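Local structure of protein MpaA (Escherichia coli O157:H7, 5HXD) at residues 165-171 / 203-207; 70-75 / 230-234; 53-58 / 211-216. The protein probably hydrolyses the gamma-D-glutamyl-diaminopimelate amide bond of the murein tripeptide as a zinc-dependent amidase of the M14 family, thereby contributing to muropeptide degradation. All blocks are in the same frame, centred on the assembly; numbering follows the deposited sequence.

Contact 1: residues 165-171 / 203-207; sequences DPRHSEL and NLHCI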
# COMPACT_ATOMS: atom_id res chain seq x y z
N ASP A 165 19.36 -14.73 4.05
CA ASP A 165 20.20 -14.53 5.22
C ASP A 165 21.66 -14.72 4.85
O ASP A 165 22.12 -15.86 4.71
CB ASP A 165 19.82 -15.49 6.34
CG ASP A 165 20.45 -15.11 7.67
OD1 ASP A 165 21.45 -14.38 7.65
OD2 ASP A 165 19.94 -15.54 8.73
N PRO A 166 22.40 -13.60 4.74
CA PRO A 166 23.83 -13.55 4.40
C PRO A 166 24.71 -14.25 5.44
O PRO A 166 25.87 -14.55 5.15
CB PRO A 166 24.14 -12.04 4.36
CG PRO A 166 23.06 -11.41 5.20
CD PRO A 166 21.84 -12.27 5.03
N ARG A 167 24.16 -14.51 6.62
CA ARG A 167 24.91 -15.20 7.66
C ARG A 167 24.57 -16.68 7.74
O ARG A 167 25.37 -17.46 8.28
CB ARG A 167 24.66 -14.54 9.02
CG ARG A 167 25.87 -13.79 9.56
CD ARG A 167 25.58 -12.32 9.87
NE ARG A 167 25.46 -12.09 11.31
CZ ARG A 167 25.84 -10.97 11.92
NH1 ARG A 167 26.37 -9.98 11.22
NH2 ARG A 167 25.69 -10.85 13.23
N HIS A 168 23.42 -17.05 7.19
CA HIS A 168 22.81 -18.37 7.40
C HIS A 168 22.79 -18.70 8.89
O HIS A 168 23.54 -19.56 9.37
CB HIS A 168 23.56 -19.47 6.63
CG HIS A 168 22.86 -20.79 6.63
ND1 HIS A 168 23.19 -21.82 7.49
CD2 HIS A 168 21.82 -21.26 5.88
CE1 HIS A 168 22.41 -22.86 7.27
NE2 HIS A 168 21.56 -22.55 6.30
N SER A 169 21.94 -17.99 9.64
CA SER A 169 21.88 -18.16 11.09
C SER A 169 20.60 -18.85 11.54
O SER A 169 19.87 -19.42 10.73
CB SER A 169 22.01 -16.80 11.77
OG SER A 169 20.93 -15.96 11.37
N GLU A 170 20.31 -18.78 12.84
CA GLU A 170 19.13 -19.43 13.39
C GLU A 170 17.82 -18.77 12.95
O GLU A 170 16.86 -19.43 12.51
CB GLU A 170 19.22 -19.45 14.92
CG GLU A 170 18.06 -20.15 15.60
CD GLU A 170 18.18 -20.14 17.11
OE1 GLU A 170 19.21 -19.64 17.60
OE2 GLU A 170 17.25 -20.63 17.79
N LEU A 171 17.79 -17.45 13.10
CA LEU A 171 16.64 -16.64 12.74
C LEU A 171 16.33 -16.85 11.26
O LEU A 171 15.17 -16.95 10.86
CB LEU A 171 16.92 -15.18 13.06
CG LEU A 171 15.80 -14.15 12.95
CD1 LEU A 171 14.50 -14.73 13.47
CD2 LEU A 171 16.20 -12.93 13.74
N ASN A 203 28.32 -3.75 10.48
CA ASN A 203 28.31 -5.09 11.08
C ASN A 203 26.99 -5.40 11.78
O ASN A 203 26.96 -6.15 12.76
CB ASN A 203 29.47 -5.26 12.05
CG ASN A 203 30.80 -5.40 11.35
OD1 ASN A 203 30.88 -5.34 10.11
ND2 ASN A 203 31.86 -5.61 12.13
N LEU A 204 25.90 -4.82 11.25
CA LEU A 204 24.54 -5.13 11.70
C LEU A 204 23.91 -6.24 10.86
O LEU A 204 23.91 -6.16 9.64
CB LEU A 204 23.66 -3.89 11.63
CG LEU A 204 22.18 -4.13 11.95
CD1 LEU A 204 22.03 -4.69 13.36
CD2 LEU A 204 21.37 -2.84 11.78
N HIS A 205 23.38 -7.27 11.52
CA HIS A 205 22.78 -8.39 10.80
C HIS A 205 21.43 -8.01 10.19
O HIS A 205 20.46 -7.80 10.93
CB HIS A 205 22.60 -9.60 11.72
CG HIS A 205 22.11 -10.83 11.01
ND1 HIS A 205 21.35 -11.79 11.64
CD2 HIS A 205 22.26 -11.25 9.73
CE1 HIS A 205 21.05 -12.75 10.79
NE2 HIS A 205 21.59 -12.45 9.62
N CYS A 206 21.39 -7.93 8.85
CA CYS A 206 20.16 -7.70 8.09
C CYS A 206 19.75 -8.97 7.31
O CYS A 206 20.59 -9.65 6.69
CB CYS A 206 20.32 -6.52 7.11
SG CYS A 206 18.84 -6.17 6.04
N ILE A 207 18.46 -9.26 7.36
CA ILE A 207 17.87 -10.38 6.66
C ILE A 207 16.75 -9.83 5.81
O ILE A 207 15.85 -9.17 6.35
CB ILE A 207 17.29 -11.44 7.62
CG1 ILE A 207 18.38 -12.26 8.28
CG2 ILE A 207 16.35 -12.38 6.89
CD1 ILE A 207 17.82 -13.33 9.22

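Contact 2: residues 70-75 / 230-234; sequences LRRHHV and LLRWH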
# COMPACT_ATOMS: atom_id res chain seq x y z
N LEU A 70 3.79 -9.31 24.87
CA LEU A 70 4.69 -10.34 24.33
C LEU A 70 5.62 -9.88 23.19
O LEU A 70 6.39 -10.69 22.67
CB LEU A 70 3.86 -11.53 23.82
CG LEU A 70 2.78 -12.17 24.70
CD1 LEU A 70 1.82 -13.04 23.86
CD2 LEU A 70 3.42 -13.00 25.82
N ARG A 71 5.57 -8.61 22.79
CA ARG A 71 6.40 -8.17 21.66
C ARG A 71 7.83 -7.93 22.10
O ARG A 71 8.10 -7.15 23.02
CB ARG A 71 5.82 -6.91 20.98
CG ARG A 71 6.45 -6.59 19.60
CD ARG A 71 5.52 -5.77 18.66
NE ARG A 71 5.19 -4.46 19.20
CZ ARG A 71 5.98 -3.39 19.09
NH1 ARG A 71 7.13 -3.50 18.47
NH2 ARG A 71 5.61 -2.23 19.62
N ARG A 72 8.77 -8.58 21.42
CA ARG A 72 10.17 -8.45 21.78
C ARG A 72 10.93 -7.43 20.91
O ARG A 72 11.97 -6.90 21.33
CB ARG A 72 10.85 -9.81 21.69
CG ARG A 72 10.08 -10.94 22.38
CD ARG A 72 10.88 -12.23 22.41
NE ARG A 72 11.30 -12.58 23.77
CZ ARG A 72 10.74 -13.53 24.51
NH1 ARG A 72 9.72 -14.24 24.04
NH2 ARG A 72 11.21 -13.76 25.73
N HIS A 73 10.40 -7.15 19.72
CA HIS A 73 11.13 -6.42 18.68
C HIS A 73 10.43 -5.16 18.18
O HIS A 73 9.21 -5.10 18.13
CB HIS A 73 11.41 -7.36 17.50
CG HIS A 73 11.98 -8.70 17.90
ND1 HIS A 73 13.02 -8.82 18.80
CD2 HIS A 73 11.66 -9.96 17.53
CE1 HIS A 73 13.31 -10.10 18.96
NE2 HIS A 73 12.50 -10.81 18.20
N HIS A 74 11.22 -4.15 17.80
CA HIS A 74 10.73 -2.90 17.24
C HIS A 74 10.15 -3.07 15.83
O HIS A 74 10.58 -3.94 15.08
CB HIS A 74 11.85 -1.86 17.17
CG HIS A 74 12.56 -1.62 18.47
ND1 HIS A 74 11.92 -1.11 19.58
CD2 HIS A 74 13.85 -1.80 18.83
CE1 HIS A 74 12.78 -1.01 20.58
NE2 HIS A 74 13.96 -1.42 20.14
N VAL A 75 9.20 -2.20 15.47
CA VAL A 75 8.48 -2.35 14.20
C VAL A 75 8.32 -1.03 13.43
O VAL A 75 7.88 -0.03 13.99
CB VAL A 75 7.08 -2.97 14.42
CG1 VAL A 75 6.26 -2.95 13.12
CG2 VAL A 75 7.20 -4.39 14.98
N LEU A 230 7.14 -14.06 14.89
CA LEU A 230 8.37 -13.30 14.65
C LEU A 230 8.48 -12.08 15.56
O LEU A 230 9.58 -11.70 15.98
CB LEU A 230 8.43 -12.84 13.19
CG LEU A 230 9.67 -12.01 12.84
CD1 LEU A 230 10.95 -12.76 13.24
CD2 LEU A 230 9.69 -11.65 11.36
N LEU A 231 7.34 -11.47 15.88
CA LEU A 231 7.31 -10.34 16.81
C LEU A 231 7.76 -10.74 18.22
O LEU A 231 8.14 -9.88 19.02
CB LEU A 231 5.91 -9.70 16.86
CG LEU A 231 5.34 -9.19 15.53
CD1 LEU A 231 3.83 -9.07 15.55
CD2 LEU A 231 5.94 -7.85 15.15
N ARG A 232 7.73 -12.04 18.53
CA ARG A 232 8.10 -12.53 19.86
C ARG A 232 9.23 -13.57 19.81
O ARG A 232 9.35 -14.39 20.71
CB ARG A 232 6.88 -13.15 20.55
CG ARG A 232 6.24 -14.30 19.77
CD ARG A 232 5.17 -15.05 20.56
NE ARG A 232 4.76 -16.29 19.90
CZ ARG A 232 3.90 -17.16 20.41
NH1 ARG A 232 3.35 -16.92 21.59
NH2 ARG A 232 3.58 -18.27 19.74
N TRP A 233 10.03 -13.53 18.75
CA TRP A 233 11.03 -14.57 18.51
C TRP A 233 12.24 -14.44 19.42
O TRP A 233 12.77 -13.35 19.61
CB TRP A 233 11.50 -14.53 17.05
CG TRP A 233 12.60 -15.54 16.71
CD1 TRP A 233 12.42 -16.79 16.18
CD2 TRP A 233 14.02 -15.37 16.85
NE1 TRP A 233 13.64 -17.41 15.99
CE2 TRP A 233 14.65 -16.55 16.40
CE3 TRP A 233 14.85 -14.34 17.34
CZ2 TRP A 233 16.03 -16.74 16.40
CZ3 TRP A 233 16.22 -14.52 17.34
CH2 TRP A 233 16.80 -15.71 16.87
N HIS A 234 12.67 -15.57 19.98
CA HIS A 234 13.93 -15.63 20.72
C HIS A 234 14.68 -16.90 20.31
O HIS A 234 14.06 -17.84 19.81
CB HIS A 234 13.71 -15.59 22.25
CG HIS A 234 12.80 -16.65 22.76
ND1 HIS A 234 11.49 -16.39 23.17
CD2 HIS A 234 12.96 -17.97 22.97
CE1 HIS A 234 10.92 -17.49 23.58
NE2 HIS A 234 11.80 -18.49 23.46

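Contact 3: residues 53-58 / 211-216; sequences NSSVVT and FPPISS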
# COMPACT_ATOMS: atom_id res chain seq x y z
N ASN A 53 3.20 -4.22 -0.87
CA ASN A 53 2.07 -4.06 0.02
C ASN A 53 1.66 -5.23 0.93
O ASN A 53 1.17 -5.03 2.05
CB ASN A 53 0.92 -3.68 -0.91
CG ASN A 53 0.94 -2.23 -1.28
OD1 ASN A 53 0.03 -1.76 -1.92
ND2 ASN A 53 1.85 -1.47 -0.64
N SER A 54 1.74 -6.44 0.37
CA SER A 54 1.28 -7.63 1.08
C SER A 54 2.02 -7.92 2.39
O SER A 54 1.52 -8.66 3.24
CB SER A 54 1.37 -8.88 0.18
OG SER A 54 2.71 -9.18 -0.18
N SER A 55 3.21 -7.36 2.57
CA SER A 55 3.90 -7.56 3.85
C SER A 55 3.58 -6.43 4.83
O SER A 55 3.56 -6.64 6.03
CB SER A 55 5.42 -7.71 3.64
OG SER A 55 5.89 -6.98 2.53
N VAL A 56 3.27 -5.24 4.32
CA VAL A 56 2.94 -4.12 5.19
C VAL A 56 1.56 -4.29 5.81
O VAL A 56 1.28 -3.79 6.89
CB VAL A 56 2.98 -2.79 4.46
CG1 VAL A 56 2.63 -1.64 5.42
CG2 VAL A 56 4.36 -2.58 3.84
N VAL A 57 0.68 -5.01 5.12
CA VAL A 57 -0.61 -5.30 5.71
C VAL A 57 -0.48 -6.48 6.66
O VAL A 57 -1.10 -6.51 7.71
CB VAL A 57 -1.67 -5.60 4.64
CG1 VAL A 57 -2.98 -5.99 5.30
CG2 VAL A 57 -1.86 -4.38 3.76
N THR A 58 0.38 -7.44 6.30
CA THR A 58 0.61 -8.62 7.12
C THR A 58 1.24 -8.27 8.46
O THR A 58 0.78 -8.72 9.51
CB THR A 58 1.52 -9.63 6.41
OG1 THR A 58 0.85 -10.16 5.27
CG2 THR A 58 1.85 -10.77 7.36
N PHE A 211 8.49 -12.07 0.45
CA PHE A 211 7.22 -12.74 0.25
C PHE A 211 7.14 -13.29 -1.17
O PHE A 211 7.89 -12.87 -2.05
CB PHE A 211 6.07 -11.78 0.47
CG PHE A 211 5.46 -11.86 1.83
CD1 PHE A 211 6.14 -12.44 2.88
CD2 PHE A 211 4.19 -11.36 2.05
CE1 PHE A 211 5.57 -12.50 4.15
CE2 PHE A 211 3.60 -11.42 3.31
CZ PHE A 211 4.30 -11.99 4.36
N PRO A 212 6.24 -14.24 -1.40
CA PRO A 212 5.98 -14.61 -2.80
C PRO A 212 4.93 -13.66 -3.34
O PRO A 212 4.45 -12.81 -2.58
CB PRO A 212 5.45 -16.03 -2.68
CG PRO A 212 4.70 -16.02 -1.36
CD PRO A 212 5.47 -15.06 -0.45
N PRO A 213 4.59 -13.77 -4.64
CA PRO A 213 3.40 -13.02 -5.07
C PRO A 213 2.19 -13.54 -4.31
O PRO A 213 1.94 -14.74 -4.32
CB PRO A 213 3.31 -13.32 -6.56
CG PRO A 213 4.71 -13.68 -6.95
CD PRO A 213 5.27 -14.41 -5.77
N ILE A 214 1.49 -12.66 -3.63
CA ILE A 214 0.38 -13.06 -2.78
C ILE A 214 -0.45 -11.84 -2.36
O ILE A 214 0.09 -10.77 -2.07
CB ILE A 214 0.88 -13.80 -1.53
CG1 ILE A 214 -0.32 -14.36 -0.74
CG2 ILE A 214 1.78 -12.89 -0.67
CD1 ILE A 214 0.04 -15.07 0.55
N SER A 215 -1.77 -11.99 -2.35
CA SER A 215 -2.65 -10.90 -2.01
C SER A 215 -2.60 -10.58 -0.52
O SER A 215 -2.31 -11.46 0.27
CB SER A 215 -4.08 -11.24 -2.42
OG SER A 215 -4.55 -12.36 -1.70
N SER A 216 -2.90 -9.34 -0.14
CA SER A 216 -3.03 -8.94 1.26
C SER A 216 -4.16 -9.70 1.99
O SER A 216 -4.24 -9.68 3.22
CB SER A 216 -3.29 -7.44 1.39
OG SER A 216 -2.56 -6.70 0.43

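Contact 1: residues 165-171 / 203-207
His205 and Asp165 are joined by a hydrogen bond from His205 NE2 to Asp165 OD1 (2.8 Å), bent only to 163° at the hydrogen. The acceptor lies close to the imidazole plane, whereas the donor reaches OD1 on its syn side but well out of the carboxylate plane. The backbone N of Arg167 grips the same oxygen from the opposite face at 2.9 Å from Asp165 OD1, closing an Asx turn. Asp165 OD2 in turn accepts from Ser169 OG at 2.9 Å and, weakly, from Ser169 N. With both oxygens engaged, the carboxylate is held in rotation, which is consistent with a charged aspartate facing the imidazole.

These bonds lie in and just after the type I turn of Asp165 to His168, which leads from strand 162-164 of the central mixed sheet of this M14 peptidase to helix 170-178, with Ser169 at its N-cap. Strand 206-210 runs antiparallel beside 162-164.

Arg167 lies over the ring: its chain bends at chi2 and chi3, bringing the guanidinium nearly parallel to the His205 ring, the planes 10° apart. NE sits over the rim of one ring face, 3.6 Å from His205 CG, and CZ lies 3.5 Å from His205 CB.

Apolar packing is added by Ile207, whose CD1 approaches Leu171 CG at 4.3 Å, while Leu175 of the same helix also touches Ile207.

Contact 2: residues 70-75 / 230-234
Leu231 O receives the backbone N-H of Arg72 at 2.8 Å (Arg72 N to Leu231 O), in a nearly straight bond of 164° that meets the carbonyl almost head-on. A weaker C-H contact from Arg71 CA, 3.6 Å from Leu231 O, comes to the same oxygen. The acceptor belongs to a type I turn, Leu230 to Trp233, that follows helix 224-230 and brings three successive carbonyls towards residues 70-75.

Another of these carbonyls is taken by an imidazole: His73 NE2 donates to Trp233 O at 2.9 Å, on a lone pair in the carbonyl plane, although the oxygen is tilted out of the ring plane. The His73 side chain gets there with CG anti to its carbonyl carbon (chi1 -49°). Its other nitrogen, ND1, accepts a hydrogen bond from the backbone N of Gly42, so both ring nitrogens are occupied, which suggests a neutral ring protonated at NE2.

The longer Arg72 side chain runs across the turn. Its NE forms a salt bridge with Glu40, and NH1 reaches Arg232 O only weakly, at 3.4 Å. His234 stands edge-on over one face of this guanidinium, the two planes 75° apart, with ND1 nearest but at a poor angle for a hydrogen bond. Arg71 turns the other way, its NH1 held by Phe32 O.

The apolar part is made by Leu231, whose CD2 meets Val75 CG2 at 3.7 Å and Arg71 CD at 4.1 Å. Here the turn backs onto strand 74-76, an outermost strand of the chain's mixed sheet: Leu231 also touches Ile44 of the adjoining strand 43-45 and Ala62 of helix 53-65, while Leu230 and Trp233 pack on helix 170-178.

Contact 3: residues 53-58 / 211-216
Phe211 lays its ring against the first turns of helix 53-65, just beyond the HxxE zinc-binding motif of the M14 peptidases, whose His49 and Glu52 are the predicted metal ligands. Phe211 itself directly follows Glu210, the predicted proton donor/acceptor, at the end of strand 206-210. The contact therefore packs together the two pieces of chain that leave these active-site residues.

The Phe211 ring is approached in two ways. Ser55 comes over one face in a CH-pi contact, its CB 4.3 Å from the centroid of the Phe211 ring. Ser54 OG and Thr58 OG1 come to the edge, at 3.5 Å from Phe211 CD2 and 3.6 Å from Phe211 CE2. Both hydroxyls have polar partners as well. Ser54 OG, placed between its backbone N and carbonyl carbon (chi1 64°), bonds weakly to Asp158. The Thr58 hydroxyl lies anti to its own carbonyl carbon and folds back one helical turn, where OG1 donates to Ser54 O at 2.6 Å. CG2 of Thr58 is thereby placed near Phe211 CZ, at 4.1 Å.

Farther along the loop, the CG2 branch of Ile214 lies beside Ser54, 3.9 Å from Ser54 OG. Ser215 then caps helix 216-222 through a bond from its OG to Glu218 N. The second subunit packs close by, its Ile214 against Ser215 and its Gly87 against Val57. Within the chain, Val57 CB rests on the methylene of Ser216, 4.1 Å from Ser216 CB.

Overall arrangement
Contact 3 is the buried one, close to the active site and partly at the dimer interface; contacts 1 and 2 are partly buried, and no second subunit touches them. All three lean on the same mixed sheet or the helices flanking it. Contact 1 uses the first part of strand 206-210 and the residues before it, contact 3 the loop after that strand and helix 53-65, and contact 2 strand 74-76, which follows this helix in the chain. Contacts 1 and 2 meet directly where Leu171 CD1 packs on Trp233 CE2 at 3.4 Å. Chemistry differs: a carboxylate grips a histidine in 1, turn carbonyls accept bonds in 2, and 3 relies on aromatic and aliphatic packing.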